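Local coordinates for protein putative polysaccharide binding proteins (DUF1812) (Bacteroides thetaiotaomicron VPI-5482, PDB 3GF8) that is of uncertain function but probably serves in fimbrial assembly as an outer-membrane lipoprotein of the FimB/Mfa2 family, at residues D30-Q35 with S59-G64; A83-S88 with L104-K109; T122-E127 with L145-K150; E176-L181 with M212-L217; R216-R221 with S256-L261. All blocks are in the same frame, centred on the assembly; numbering follows the deposited sequence.

The five contacts follow the chain mostly in series. Contact 1 closes first, bringing helix 32-35 against the loop after strand 50-57. Contact 2 ties the loop after strand 75-83 to strand 105-108. Contact 3 closes the beta hairpin of strands 124-133 and 139-158. It touches all the others: Trp124 meets Gln35 and bonds to Ala83, Lys150 O accepts from Thr214 N, and Lys150 NZ bonds to Leu261 O. Contact 4 sets the turn into strand 180-182 against the end of strand 209-214 and the residues after it. Its first segment pairs with strand 105-108 of contact 2. Contact 5 begins on Arg216 and Leu217, where contact 4 ends, and reaches helix 257-263. None nests inside another.

Contact 1 of 5, residues D30-Q35 with S59-G64; sequences DAFHAQ and SALSTG
The ring of Phe32 comes up against Leu61 and touches both its backbone and its side chain. Phe32 CE2 lies 3.3 Å from Leu61 O, which it meets obliquely. Phe32 CE2 is also 3.9 Å from Leu61 CB. Phe32 CZ reaches further along the leucine and sits 4.0 Å from both Leu61 CG and Leu61 CD2. His33 adds two backbone contacts of the CA-H...O kind. His33 CA is 3.4 Å from Leu61 O, and Ser62 CA is 3.5 Å from His33 O. The start of the His33 side chain lies by Gly64, with His33 CB 3.8 Å from Gly64 N. A CB on Gly64 would be jammed against the carbonyl oxygen of Thr63. No hydrogen bond joins the two segments.

Phe32 opens the short helix 32-35, and Ala31 is its N-cap residue. An Asx turn leads into it: Asp30 OD1 accepts from Phe32 N at 3.1 Å. The donor stands well above the carboxylate plane, and OD1 also takes Tyr22 N. In Phe32 a chi1 of 178° swings the ring away from the backbone N and carries it from the helix start to Leu61. Tyr66 touches both Phe32 and Leu61. Replacing Phe32 by an alanine would probably take the ring off Leu61 and open a gap between helix and loop. Leu145 of strand 139-158 also packs on the Phe32 ring.

Contact 2 of 5, residues A83-S88 with L104-K109; sequences AGARDS and LKLKLK
Leu106 makes the first touch, its CD1 lying 4.4 Å from Ala85 CB. This is a loose apolar contact. Tyr89 and Trp82 also pack on Leu106, and Ile91 packs on Ala85. Two residues on, Leu108 places CD1 3.7 Å from Ser88 O. Its chi1 of 176° extends the branch across to the serine backbone and CB. Ser88 OG is hydrogen-bonded to Glu121.

Lys109 carries most of the polar contact. Lys109 N donates to Ser88 O at 2.8 Å, almost end-on to the carbonyl and nearly straight. The side chain then doubles the link. Lys109 CG packs 3.3 Å from the same Ser88 O, and the chain beyond CG is extended, so it runs past the serine carbonyl to the next one back. There Lys109 NZ donates to Asp87 O at 2.7 Å, tilted from the carbonyl plane. A water accepts from Lys109 NZ at 3.2 Å and donates to Arg86 O. The lysine therefore holds the backbone carbonyls of three successive residues, one of them through water. The Asp87 carboxylate is not in contact with it, as OD1 stays 4.8 Å from Lys109 NZ.

The Ser88 to Lys109 bond continues the antiparallel register of strands 89-91 and 105-108, in a three-stranded antiparallel sheet with 180-182 on the other side of 105-108.

Contact 3 of 5, residues T122-E127 with L145-K150; sequences TLWYGE and LIRDTK
Thr149 has chi1 at 48°, and this turns the hydroxyl to Leu123 N. That bond, Leu123 N to Thr149 OG1, is 3.1 Å and nearly straight. Arg147 is extended from CG to NE, with chi1 -172°. Its CG lies over one face of the Trp124 indole. The guanidinium runs on under Thr122, whose CG2 covers one face of it, 3.5 Å from Arg147 NE. NE bonds to Thr149 O.

Tyr125 and Ile146 form a hydrogen-bonded antiparallel pair, with both N-to-O distances 2.8 Å. On its flanks lie the non-hydrogen-bonded pairs Trp124 with Arg147 and Gly126 with Leu145. Leu145 CD2 is 3.6 Å from Gly126 CA, which leaves little room for a side chain at the glycine.

Asp148 N to Leu123 O, 2.9 Å, extends the ladder of this buried hairpin. A water bridges Thr149 OG1 to Thr122 OG1. Thr149 OG1 takes the place of a backbone acceptor for Leu123 N, so the pairing runs on past the end of the regular strands.

Contact 4 of 5, residues E176-L181 with M212-L217; sequences ESNGHL and MNTMRL
Asn178 faces Met215 with their CA atoms 5.9 Å apart, just before strand 180-182 and just after strand 209-214, and no backbone bond joins the two segments. The link is made by the Asn178 amide. A chi1 of 57° sends its ND2 across to the other segment. Asn178 ND2 donates to Arg216 O at 3.0 Å and to Thr214 OG1 at 3.2 Å. Both acceptors lie in the amide plane, so both N-H groups are used and the amide is fixed in its rotation. Arg216 O is met from above its carbonyl plane.

Met215, present as selenomethionine, packs between these bonds and Leu181. Met215 CB is 3.2 Å from Asn178 O. The chain bends at chi2 and chi3 and brings Met215 CE to 3.6 Å from Leu181 CD1. Leu181 CD2 lies 4.2 Å from Arg216 CD. The guanidinium of Arg216 continues to a salt bridge with Asp262.

Phe195 of strand 193-195 touches both Asn178 and Thr214, while Leu108 of strand 105-108 packs on Met215. The contact thus lies between the 105-108/180-182 pairing and the 139-158/209-214 pairing.

Contact 5 of 5, residues R216-R221 with S256-L261; sequences RLMEDR and STQEYL
Gln258 grips the 216-221 loop with both ends of its amide. Its chain leaves the backbone with chi1 at -171°, and a bend at chi2 (59°) swings the amide off the helix to lie alongside the loop backbone. Gln258 OE1 accepts from Glu219 N at 2.9 Å. Gln258 NE2 donates to Leu217 O at 3.2 Å, in the plane of that carbonyl. NE2 also bonds to Asp262, which forms a salt bridge with Arg216 as well. A leucine in place of Gln258 would probably leave Glu219 N without its acceptor and Leu217 O without this donor.

The loop makes a type I beta turn from Met218 to Arg221. The first turn of helix 257-263 packs against this loop. The helix is N-capped by Ser256, whose OG accepts from Glu259 N.

Met218, a selenomethionine, is bent at chi2 and chi3. This folds Met218 SE over the centre of the Arg216 guanidinium, 3.3 Å above its plane, and puts Met218 CE 3.6 Å from Gln258 OE1. Glu219 lays its CB 3.5 Å from Thr257 CG2, and the rest of its chain runs on beside Gln258 CB. Leu261 CD1 sits 3.4 Å from Leu217 O, and Leu261 CD2 meets Leu217 CB. Tyr267 of strand 266-273 touches both leucines.

Contact 1 of 5, residues D30-Q35 with S59-G64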
# COMPACT_ATOMS: atom_id res chain seq x y z
N ASP A 30 1.38 17.02 4.51
CA ASP A 30 0.37 16.26 5.21
C ASP A 30 -0.93 16.23 4.41
O ASP A 30 -1.48 17.28 4.16
CB ASP A 30 0.08 16.87 6.58
CG ASP A 30 -1.00 16.10 7.35
OD1 ASP A 30 -1.19 14.89 7.08
OD2 ASP A 30 -1.66 16.71 8.20
N ALA A 31 -1.41 15.04 4.02
CA ALA A 31 -2.67 14.91 3.25
C ALA A 31 -3.77 14.19 4.02
O ALA A 31 -4.78 13.76 3.44
CB ALA A 31 -2.41 14.22 1.88
N PHE A 32 -3.61 14.09 5.34
CA PHE A 32 -4.59 13.38 6.16
C PHE A 32 -6.03 13.81 5.85
O PHE A 32 -6.85 13.00 5.38
CB PHE A 32 -4.33 13.58 7.64
CG PHE A 32 -5.36 12.90 8.52
CD1 PHE A 32 -5.30 11.52 8.72
CD2 PHE A 32 -6.41 13.61 9.07
CE1 PHE A 32 -6.26 10.88 9.49
CE2 PHE A 32 -7.38 12.97 9.83
CZ PHE A 32 -7.30 11.61 10.05
N HIS A 33 -6.34 15.06 6.14
CA HIS A 33 -7.72 15.57 6.03
C HIS A 33 -8.27 15.37 4.63
O HIS A 33 -9.47 15.16 4.48
CB HIS A 33 -7.79 17.05 6.39
CG HIS A 33 -6.99 17.89 5.46
ND1 HIS A 33 -5.61 17.94 5.51
CD2 HIS A 33 -7.35 18.64 4.39
CE1 HIS A 33 -5.16 18.70 4.52
NE2 HIS A 33 -6.20 19.13 3.83
N ALA A 34 -7.41 15.41 3.60
CA ALA A 34 -7.85 15.21 2.21
C ALA A 34 -8.17 13.75 1.82
O ALA A 34 -9.04 13.53 0.97
CB ALA A 34 -6.79 15.78 1.23
N GLN A 35 -7.49 12.78 2.42
CA GLN A 35 -7.52 11.39 1.96
C GLN A 35 -8.00 10.32 2.96
O GLN A 35 -8.46 9.27 2.54
CB GLN A 35 -6.12 10.98 1.50
CG GLN A 35 -5.63 11.82 0.35
CD GLN A 35 -4.34 11.33 -0.24
OE1 GLN A 35 -4.04 10.13 -0.21
NE2 GLN A 35 -3.54 12.25 -0.78
N SER A 59 -16.84 13.01 8.42
CA SER A 59 -16.55 14.40 8.11
C SER A 59 -15.58 15.00 9.13
O SER A 59 -14.78 15.89 8.79
CB SER A 59 -17.85 15.21 8.10
OG SER A 59 -18.63 14.90 9.25
N ALA A 60 -15.65 14.51 10.37
CA ALA A 60 -14.84 15.08 11.42
C ALA A 60 -13.38 15.12 10.99
O ALA A 60 -12.69 16.10 11.27
CB ALA A 60 -15.02 14.31 12.71
N LEU A 61 -12.93 14.07 10.29
CA LEU A 61 -11.52 13.88 9.97
C LEU A 61 -11.01 14.86 8.91
O LEU A 61 -9.78 15.03 8.73
CB LEU A 61 -11.27 12.45 9.47
CG LEU A 61 -11.22 11.32 10.51
CD1 LEU A 61 -12.51 11.23 11.26
CD2 LEU A 61 -10.91 10.00 9.80
N SER A 62 -11.95 15.47 8.19
CA SER A 62 -11.63 16.26 7.01
C SER A 62 -11.42 17.72 7.32
O SER A 62 -11.02 18.49 6.44
CB SER A 62 -12.77 16.17 6.01
OG SER A 62 -13.95 16.75 6.57
N THR A 63 -11.69 18.13 8.56
CA THR A 63 -11.70 19.56 8.88
C THR A 63 -10.35 20.24 8.70
O THR A 63 -10.31 21.42 8.42
CB THR A 63 -12.16 19.81 10.31
OG1 THR A 63 -11.29 19.12 11.23
CG2 THR A 63 -13.63 19.38 10.48
N GLY A 64 -9.26 19.49 8.86
CA GLY A 64 -7.92 20.06 8.87
C GLY A 64 -7.45 20.20 10.30
O GLY A 64 -6.27 20.41 10.55

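Contact 2 of 5, residues A83-S88 with L104-K109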
# COMPACT_ATOMS: atom_id res chain seq x y z
N ALA A 83 -5.74 2.78 9.45
CA ALA A 83 -6.60 3.81 8.94
C ALA A 83 -7.09 3.36 7.57
O ALA A 83 -6.35 2.73 6.81
CB ALA A 83 -5.87 5.17 8.86
N GLY A 84 -8.35 3.70 7.27
CA GLY A 84 -9.00 3.25 6.05
C GLY A 84 -9.54 1.83 6.00
O GLY A 84 -10.16 1.49 5.01
N ALA A 85 -9.32 0.99 7.04
CA ALA A 85 -9.67 -0.44 6.93
C ALA A 85 -11.18 -0.62 7.03
O ALA A 85 -11.80 -0.24 8.02
CB ALA A 85 -8.93 -1.31 7.97
N ARG A 86 -11.76 -1.17 5.97
CA ARG A 86 -13.20 -1.46 5.94
C ARG A 86 -13.39 -2.89 5.45
O ARG A 86 -12.72 -3.79 5.96
CB ARG A 86 -13.94 -0.43 5.09
CG ARG A 86 -13.85 0.98 5.69
CD ARG A 86 -14.60 1.96 4.81
NE ARG A 86 -14.45 3.35 5.21
CZ ARG A 86 -15.24 3.97 6.07
NH1 ARG A 86 -16.25 3.33 6.65
NH2 ARG A 86 -15.01 5.24 6.38
N ASP A 87 -14.23 -3.11 4.45
CA ASP A 87 -14.60 -4.47 4.07
C ASP A 87 -13.55 -5.34 3.44
O ASP A 87 -13.74 -6.54 3.40
CB ASP A 87 -15.79 -4.45 3.15
CG ASP A 87 -17.04 -3.98 3.85
OD1 ASP A 87 -17.16 -4.26 5.07
OD2 ASP A 87 -17.89 -3.33 3.19
N SER A 88 -12.46 -4.78 2.95
CA SER A 88 -11.45 -5.61 2.29
C SER A 88 -10.60 -6.40 3.24
O SER A 88 -9.97 -7.40 2.83
CB SER A 88 -10.54 -4.79 1.39
OG SER A 88 -11.30 -4.12 0.41
N LEU A 104 -2.18 -8.82 16.92
CA LEU A 104 -2.89 -7.92 16.00
C LEU A 104 -2.36 -8.13 14.58
O LEU A 104 -1.17 -7.91 14.31
CB LEU A 104 -2.71 -6.45 16.40
CG LEU A 104 -3.58 -5.45 15.63
CD1 LEU A 104 -4.99 -5.79 15.89
CD2 LEU A 104 -3.31 -4.00 16.02
N LYS A 105 -3.24 -8.57 13.69
CA LYS A 105 -2.84 -8.86 12.32
C LYS A 105 -3.95 -8.41 11.41
O LYS A 105 -5.10 -8.49 11.78
CB LYS A 105 -2.61 -10.34 12.17
CG LYS A 105 -1.66 -10.93 13.20
CD LYS A 105 -1.44 -12.39 12.98
CE LYS A 105 -0.35 -12.88 13.88
NZ LYS A 105 -0.45 -14.32 14.02
N LEU A 106 -3.60 -7.98 10.21
CA LEU A 106 -4.55 -7.52 9.23
C LEU A 106 -4.34 -8.43 8.03
O LEU A 106 -3.20 -8.67 7.60
CB LEU A 106 -4.31 -6.06 8.91
CG LEU A 106 -5.23 -5.34 7.89
CD1 LEU A 106 -5.35 -3.87 8.18
CD2 LEU A 106 -4.72 -5.53 6.51
N LYS A 107 -5.42 -8.99 7.52
CA LYS A 107 -5.31 -9.87 6.37
C LYS A 107 -6.26 -9.41 5.27
O LYS A 107 -7.43 -9.16 5.51
CB LYS A 107 -5.57 -11.32 6.78
CG LYS A 107 -5.45 -12.26 5.62
CD LYS A 107 -5.80 -13.68 5.97
CE LYS A 107 -4.55 -14.49 6.30
NZ LYS A 107 -4.86 -15.88 6.72
N LEU A 108 -5.73 -9.22 4.06
CA LEU A 108 -6.58 -8.94 2.89
C LEU A 108 -7.46 -10.17 2.66
O LEU A 108 -6.95 -11.29 2.63
CB LEU A 108 -5.73 -8.66 1.65
CG LEU A 108 -6.39 -8.42 0.30
CD1 LEU A 108 -7.29 -7.19 0.31
CD2 LEU A 108 -5.31 -8.32 -0.84
N LYS A 109 -8.77 -9.96 2.53
CA LYS A 109 -9.69 -11.05 2.30
C LYS A 109 -9.48 -11.61 0.91
O LYS A 109 -9.26 -10.86 -0.06
CB LYS A 109 -11.13 -10.55 2.43
CG LYS A 109 -11.51 -10.15 3.88
CD LYS A 109 -12.99 -9.78 3.92
CE LYS A 109 -13.44 -9.18 5.21
NZ LYS A 109 -14.72 -8.43 5.01
O HOH W 1 -13.92 -6.51 7.39

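Contact 3 of 5, residues T122-E127 with L145-K150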
# COMPACT_ATOMS: atom_id res chain seq x y z
N THR A 122 -8.25 2.35 0.44
CA THR A 122 -6.87 2.65 0.73
C THR A 122 -6.62 2.45 2.21
O THR A 122 -7.45 2.83 3.06
CB THR A 122 -6.50 4.07 0.31
OG1 THR A 122 -6.60 4.14 -1.11
CG2 THR A 122 -5.06 4.44 0.75
N LEU A 123 -5.49 1.77 2.46
CA LEU A 123 -5.10 1.35 3.78
C LEU A 123 -3.83 2.09 4.24
O LEU A 123 -2.84 2.12 3.49
CB LEU A 123 -4.83 -0.15 3.77
CG LEU A 123 -4.48 -0.74 5.13
CD1 LEU A 123 -5.71 -0.68 6.04
CD2 LEU A 123 -3.97 -2.16 4.95
N TRP A 124 -3.88 2.67 5.44
CA TRP A 124 -2.69 3.27 6.07
C TRP A 124 -2.36 2.60 7.40
O TRP A 124 -3.26 2.24 8.17
CB TRP A 124 -2.87 4.78 6.35
CG TRP A 124 -2.98 5.68 5.16
CD1 TRP A 124 -1.98 6.40 4.57
CD2 TRP A 124 -4.18 6.03 4.44
NE1 TRP A 124 -2.47 7.15 3.53
CE2 TRP A 124 -3.82 6.94 3.42
CE3 TRP A 124 -5.52 5.65 4.55
CZ2 TRP A 124 -4.75 7.45 2.51
CZ3 TRP A 124 -6.45 6.17 3.64
CH2 TRP A 124 -6.05 7.07 2.65
N TYR A 125 -1.05 2.47 7.66
CA TYR A 125 -0.52 1.92 8.90
C TYR A 125 -0.05 3.06 9.79
O TYR A 125 0.62 3.99 9.33
CB TYR A 125 0.63 0.96 8.60
CG TYR A 125 1.38 0.55 9.83
CD1 TYR A 125 0.85 -0.40 10.70
CD2 TYR A 125 2.62 1.11 10.13
CE1 TYR A 125 1.54 -0.78 11.85
CE2 TYR A 125 3.32 0.73 11.27
CZ TYR A 125 2.77 -0.20 12.14
OH TYR A 125 3.44 -0.56 13.27
N GLY A 126 -0.43 3.02 11.06
CA GLY A 126 -0.08 4.05 12.02
C GLY A 126 0.99 3.49 12.89
O GLY A 126 0.73 2.53 13.61
N GLU A 127 2.18 4.08 12.84
CA GLU A 127 3.33 3.52 13.55
C GLU A 127 3.14 3.57 15.07
O GLU A 127 2.39 4.43 15.61
CB GLU A 127 4.61 4.25 13.16
CG GLU A 127 4.75 4.51 11.66
CD GLU A 127 6.10 5.08 11.30
OE1 GLU A 127 7.08 4.33 11.37
OE2 GLU A 127 6.18 6.27 10.93
N LEU A 145 1.27 8.08 9.63
CA LEU A 145 0.61 7.12 8.72
C LEU A 145 1.43 6.85 7.48
O LEU A 145 1.94 7.80 6.83
CB LEU A 145 -0.76 7.64 8.28
CG LEU A 145 -1.78 7.72 9.40
CD1 LEU A 145 -3.13 8.36 8.90
CD2 LEU A 145 -1.94 6.34 9.98
N ILE A 146 1.50 5.57 7.15
CA ILE A 146 2.23 5.06 5.99
C ILE A 146 1.26 4.30 5.09
O ILE A 146 0.56 3.38 5.54
CB ILE A 146 3.34 4.09 6.48
CG1 ILE A 146 4.38 4.87 7.31
CG2 ILE A 146 4.01 3.36 5.30
CD1 ILE A 146 5.40 4.01 7.87
N ARG A 147 1.25 4.65 3.80
CA ARG A 147 0.31 4.05 2.89
C ARG A 147 0.79 2.70 2.49
O ARG A 147 1.95 2.54 2.10
CB ARG A 147 0.07 4.92 1.65
CG ARG A 147 -1.04 4.37 0.80
CD ARG A 147 -1.59 5.39 -0.20
NE ARG A 147 -2.25 4.70 -1.30
CZ ARG A 147 -2.84 5.30 -2.33
NH1 ARG A 147 -2.82 6.62 -2.45
NH2 ARG A 147 -3.43 4.58 -3.25
N ASP A 148 -0.11 1.72 2.60
CA ASP A 148 0.25 0.32 2.36
C ASP A 148 -0.28 -0.24 1.04
O ASP A 148 0.26 -1.24 0.50
CB ASP A 148 -0.29 -0.55 3.52
CG ASP A 148 0.65 -0.60 4.73
OD1 ASP A 148 1.77 -0.05 4.69
OD2 ASP A 148 0.24 -1.22 5.73
N THR A 149 -1.35 0.35 0.53
CA THR A 149 -1.95 -0.10 -0.70
C THR A 149 -1.39 0.74 -1.86
O THR A 149 -1.18 1.96 -1.73
CB THR A 149 -3.47 -0.05 -0.64
OG1 THR A 149 -3.88 1.20 -0.12
CG2 THR A 149 -3.99 -1.18 0.25
N LYS A 150 -1.13 0.07 -2.98
CA LYS A 150 -0.41 0.67 -4.09
C LYS A 150 -1.22 0.48 -5.40
O LYS A 150 -1.61 -0.64 -5.77
CB LYS A 150 0.98 0.04 -4.18
CG LYS A 150 1.77 0.12 -2.90
CD LYS A 150 2.18 1.59 -2.55
CE LYS A 150 2.44 1.78 -1.07
NZ LYS A 150 3.05 3.13 -0.74
O HOH W 2 -4.96 2.31 -2.38

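Contact 4 of 5, residues E176-L181 with M212-L217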
# COMPACT_ATOMS: atom_id res chain seq x y z
N GLU A 176 2.30 -11.75 -5.36
CA GLU A 176 3.04 -11.55 -4.14
C GLU A 176 2.22 -12.09 -2.98
O GLU A 176 0.99 -12.18 -3.07
CB GLU A 176 3.32 -10.07 -3.95
CG GLU A 176 4.31 -9.77 -2.84
CD GLU A 176 5.58 -10.57 -2.97
OE1 GLU A 176 6.44 -10.22 -3.81
OE2 GLU A 176 5.70 -11.58 -2.25
N SER A 177 2.90 -12.45 -1.90
CA SER A 177 2.27 -12.92 -0.68
C SER A 177 2.37 -11.81 0.38
O SER A 177 2.87 -12.00 1.49
CB SER A 177 2.94 -14.21 -0.22
OG SER A 177 4.30 -13.99 0.02
N ASN A 178 1.91 -10.63 -0.01
CA ASN A 178 1.96 -9.43 0.79
C ASN A 178 0.62 -9.09 1.42
O ASN A 178 0.43 -7.96 1.82
CB ASN A 178 2.48 -8.23 -0.04
CG ASN A 178 1.65 -7.94 -1.28
OD1 ASN A 178 0.79 -8.71 -1.69
ND2 ASN A 178 1.93 -6.80 -1.91
N GLY A 179 -0.26 -10.07 1.58
CA GLY A 179 -1.62 -9.80 2.06
C GLY A 179 -1.84 -9.98 3.55
O GLY A 179 -2.99 -9.94 4.01
N HIS A 180 -0.77 -10.14 4.34
CA HIS A 180 -0.92 -10.39 5.80
C HIS A 180 0.07 -9.51 6.58
O HIS A 180 1.27 -9.76 6.57
CB HIS A 180 -0.72 -11.88 6.10
CG HIS A 180 -1.32 -12.34 7.39
ND1 HIS A 180 -1.00 -13.56 7.96
CD2 HIS A 180 -2.21 -11.75 8.24
CE1 HIS A 180 -1.69 -13.71 9.07
NE2 HIS A 180 -2.41 -12.63 9.28
N LEU A 181 -0.43 -8.46 7.22
CA LEU A 181 0.44 -7.48 7.86
C LEU A 181 0.39 -7.60 9.39
O LEU A 181 -0.67 -7.65 9.97
CB LEU A 181 0.06 -6.06 7.42
CG LEU A 181 0.08 -5.85 5.91
CD1 LEU A 181 -0.35 -4.46 5.54
CD2 LEU A 181 1.49 -6.23 5.33
N MSE A 212 -4.56 -1.75 -11.77
CA MSE A 212 -4.42 -2.80 -10.76
C MSE A 212 -4.08 -2.19 -9.43
O MSE A 212 -3.62 -1.05 -9.36
CB MSE A 212 -3.24 -3.67 -11.17
CG MSE A 212 -3.36 -4.12 -12.63
SE MSE A 212 -2.00 -5.40 -13.19
CE MSE A 212 -2.53 -6.87 -12.25
N ASN A 213 -4.24 -2.95 -8.36
CA ASN A 213 -3.64 -2.57 -7.07
C ASN A 213 -3.08 -3.73 -6.26
O ASN A 213 -3.46 -4.86 -6.42
CB ASN A 213 -4.56 -1.66 -6.21
CG ASN A 213 -5.92 -2.27 -5.83
OD1 ASN A 213 -6.72 -1.61 -5.15
ND2 ASN A 213 -6.20 -3.47 -6.29
N THR A 214 -2.14 -3.44 -5.37
CA THR A 214 -1.63 -4.50 -4.52
C THR A 214 -1.38 -3.95 -3.13
O THR A 214 -1.59 -2.78 -2.86
CB THR A 214 -0.34 -5.13 -5.11
OG1 THR A 214 0.00 -6.29 -4.36
CG2 THR A 214 0.83 -4.10 -5.12
N MSE A 215 -0.93 -4.83 -2.24
CA MSE A 215 -0.57 -4.42 -0.89
C MSE A 215 0.90 -3.91 -0.97
O MSE A 215 1.31 -3.47 -2.03
CB MSE A 215 -0.81 -5.60 0.05
CG MSE A 215 -2.31 -5.97 0.12
SE MSE A 215 -3.22 -4.85 1.38
CE MSE A 215 -2.45 -5.73 2.93
N ARG A 216 1.68 -3.98 0.11
CA ARG A 216 2.94 -3.26 0.22
C ARG A 216 3.94 -3.71 -0.80
O ARG A 216 4.05 -4.93 -1.06
CB ARG A 216 3.56 -3.45 1.60
CG ARG A 216 2.71 -2.87 2.74
CD ARG A 216 3.50 -2.79 4.01
NE ARG A 216 4.50 -1.74 3.91
CZ ARG A 216 5.64 -1.69 4.60
NH1 ARG A 216 5.99 -2.65 5.43
NH2 ARG A 216 6.46 -0.67 4.44
N LEU A 217 4.61 -2.73 -1.42
CA LEU A 217 5.79 -3.01 -2.25
C LEU A 217 7.04 -2.92 -1.37
O LEU A 217 7.32 -1.89 -0.80
CB LEU A 217 5.86 -2.05 -3.45
CG LEU A 217 4.66 -2.19 -4.41
CD1 LEU A 217 4.50 -0.97 -5.29
CD2 LEU A 217 4.78 -3.48 -5.23

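Contact 5 of 5, residues R216-R221 with S256-L261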
# COMPACT_ATOMS: atom_id res chain seq x y z
N ARG A 216 1.68 -3.98 0.11
CA ARG A 216 2.94 -3.26 0.22
C ARG A 216 3.94 -3.71 -0.80
O ARG A 216 4.05 -4.93 -1.06
CB ARG A 216 3.56 -3.45 1.60
CG ARG A 216 2.71 -2.87 2.74
CD ARG A 216 3.50 -2.79 4.01
NE ARG A 216 4.50 -1.74 3.91
CZ ARG A 216 5.64 -1.69 4.60
NH1 ARG A 216 5.99 -2.65 5.43
NH2 ARG A 216 6.46 -0.67 4.44
N LEU A 217 4.61 -2.73 -1.42
CA LEU A 217 5.79 -3.01 -2.25
C LEU A 217 7.04 -2.92 -1.37
O LEU A 217 7.32 -1.89 -0.80
CB LEU A 217 5.86 -2.05 -3.45
CG LEU A 217 4.66 -2.19 -4.41
CD1 LEU A 217 4.50 -0.97 -5.29
CD2 LEU A 217 4.78 -3.48 -5.23
N MSE A 218 7.75 -4.04 -1.25
CA MSE A 218 8.91 -4.19 -0.36
C MSE A 218 10.23 -4.33 -1.13
O MSE A 218 10.35 -5.11 -2.10
CB MSE A 218 8.73 -5.43 0.53
CG MSE A 218 7.46 -5.39 1.41
SE MSE A 218 7.24 -3.80 2.48
CE MSE A 218 8.80 -4.12 3.68
N GLU A 219 11.24 -3.60 -0.68
CA GLU A 219 12.50 -3.61 -1.40
C GLU A 219 13.16 -4.97 -1.35
O GLU A 219 13.90 -5.31 -2.25
CB GLU A 219 13.45 -2.52 -0.92
CG GLU A 219 14.13 -2.70 0.37
CD GLU A 219 15.38 -1.85 0.39
OE1 GLU A 219 16.35 -2.26 -0.30
OE2 GLU A 219 15.37 -0.76 1.03
N ASP A 220 12.87 -5.75 -0.32
CA ASP A 220 13.46 -7.06 -0.21
C ASP A 220 12.56 -8.16 -0.80
O ASP A 220 12.83 -9.34 -0.56
CB ASP A 220 13.81 -7.36 1.26
CG ASP A 220 12.59 -7.40 2.16
OD1 ASP A 220 11.51 -6.84 1.80
OD2 ASP A 220 12.72 -7.97 3.26
N ARG A 221 11.51 -7.79 -1.55
CA ARG A 221 10.68 -8.78 -2.26
C ARG A 221 10.93 -8.80 -3.75
O ARG A 221 11.58 -7.90 -4.28
CB ARG A 221 9.19 -8.54 -1.97
CG ARG A 221 8.81 -8.90 -0.54
CD ARG A 221 8.29 -10.26 -0.45
NE ARG A 221 8.09 -10.69 0.94
CZ ARG A 221 7.10 -11.48 1.36
NH1 ARG A 221 6.13 -11.89 0.55
NH2 ARG A 221 7.04 -11.83 2.63
N SER A 256 16.06 5.99 -0.70
CA SER A 256 16.23 4.55 -0.71
C SER A 256 15.00 3.90 -1.37
O SER A 256 13.90 4.47 -1.39
CB SER A 256 16.35 4.04 0.72
OG SER A 256 15.07 4.08 1.38
N THR A 257 15.21 2.69 -1.89
CA THR A 257 14.15 1.93 -2.50
C THR A 257 12.91 1.84 -1.61
O THR A 257 11.81 2.12 -2.07
CB THR A 257 14.62 0.54 -2.88
OG1 THR A 257 15.73 0.69 -3.77
CG2 THR A 257 13.50 -0.29 -3.56
N GLN A 258 13.08 1.48 -0.34
CA GLN A 258 11.90 1.27 0.52
C GLN A 258 11.15 2.57 0.77
O GLN A 258 9.94 2.59 0.87
CB GLN A 258 12.25 0.65 1.86
CG GLN A 258 10.97 0.24 2.67
CD GLN A 258 10.11 -0.76 1.91
OE1 GLN A 258 10.58 -1.83 1.57
NE2 GLN A 258 8.85 -0.39 1.61
N GLU A 259 11.91 3.65 0.89
CA GLU A 259 11.32 4.93 1.13
C GLU A 259 10.52 5.40 -0.05
O GLU A 259 9.44 5.96 0.13
CB GLU A 259 12.36 5.96 1.50
CG GLU A 259 11.72 7.30 1.83
CD GLU A 259 12.67 8.27 2.53
OE1 GLU A 259 13.89 7.93 2.69
OE2 GLU A 259 12.18 9.37 2.90
N TYR A 260 11.04 5.18 -1.27
CA TYR A 260 10.29 5.49 -2.47
C TYR A 260 9.03 4.62 -2.56
O TYR A 260 7.92 5.11 -2.81
CB TYR A 260 11.13 5.28 -3.70
CG TYR A 260 10.38 5.48 -4.99
CD1 TYR A 260 9.72 6.67 -5.25
CD2 TYR A 260 10.35 4.48 -5.97
CE1 TYR A 260 9.04 6.85 -6.45
CE2 TYR A 260 9.70 4.67 -7.17
CZ TYR A 260 9.04 5.85 -7.40
OH TYR A 260 8.38 6.03 -8.57
N LEU A 261 9.20 3.33 -2.34
CA LEU A 261 8.06 2.41 -2.38
C LEU A 261 6.94 2.78 -1.37
O LEU A 261 5.74 2.62 -1.65
CB LEU A 261 8.53 0.98 -2.15
CG LEU A 261 9.44 0.41 -3.24
CD1 LEU A 261 9.82 -1.06 -2.87
CD2 LEU A 261 8.78 0.52 -4.62
O HOH W 3 5.13 -0.33 -0.23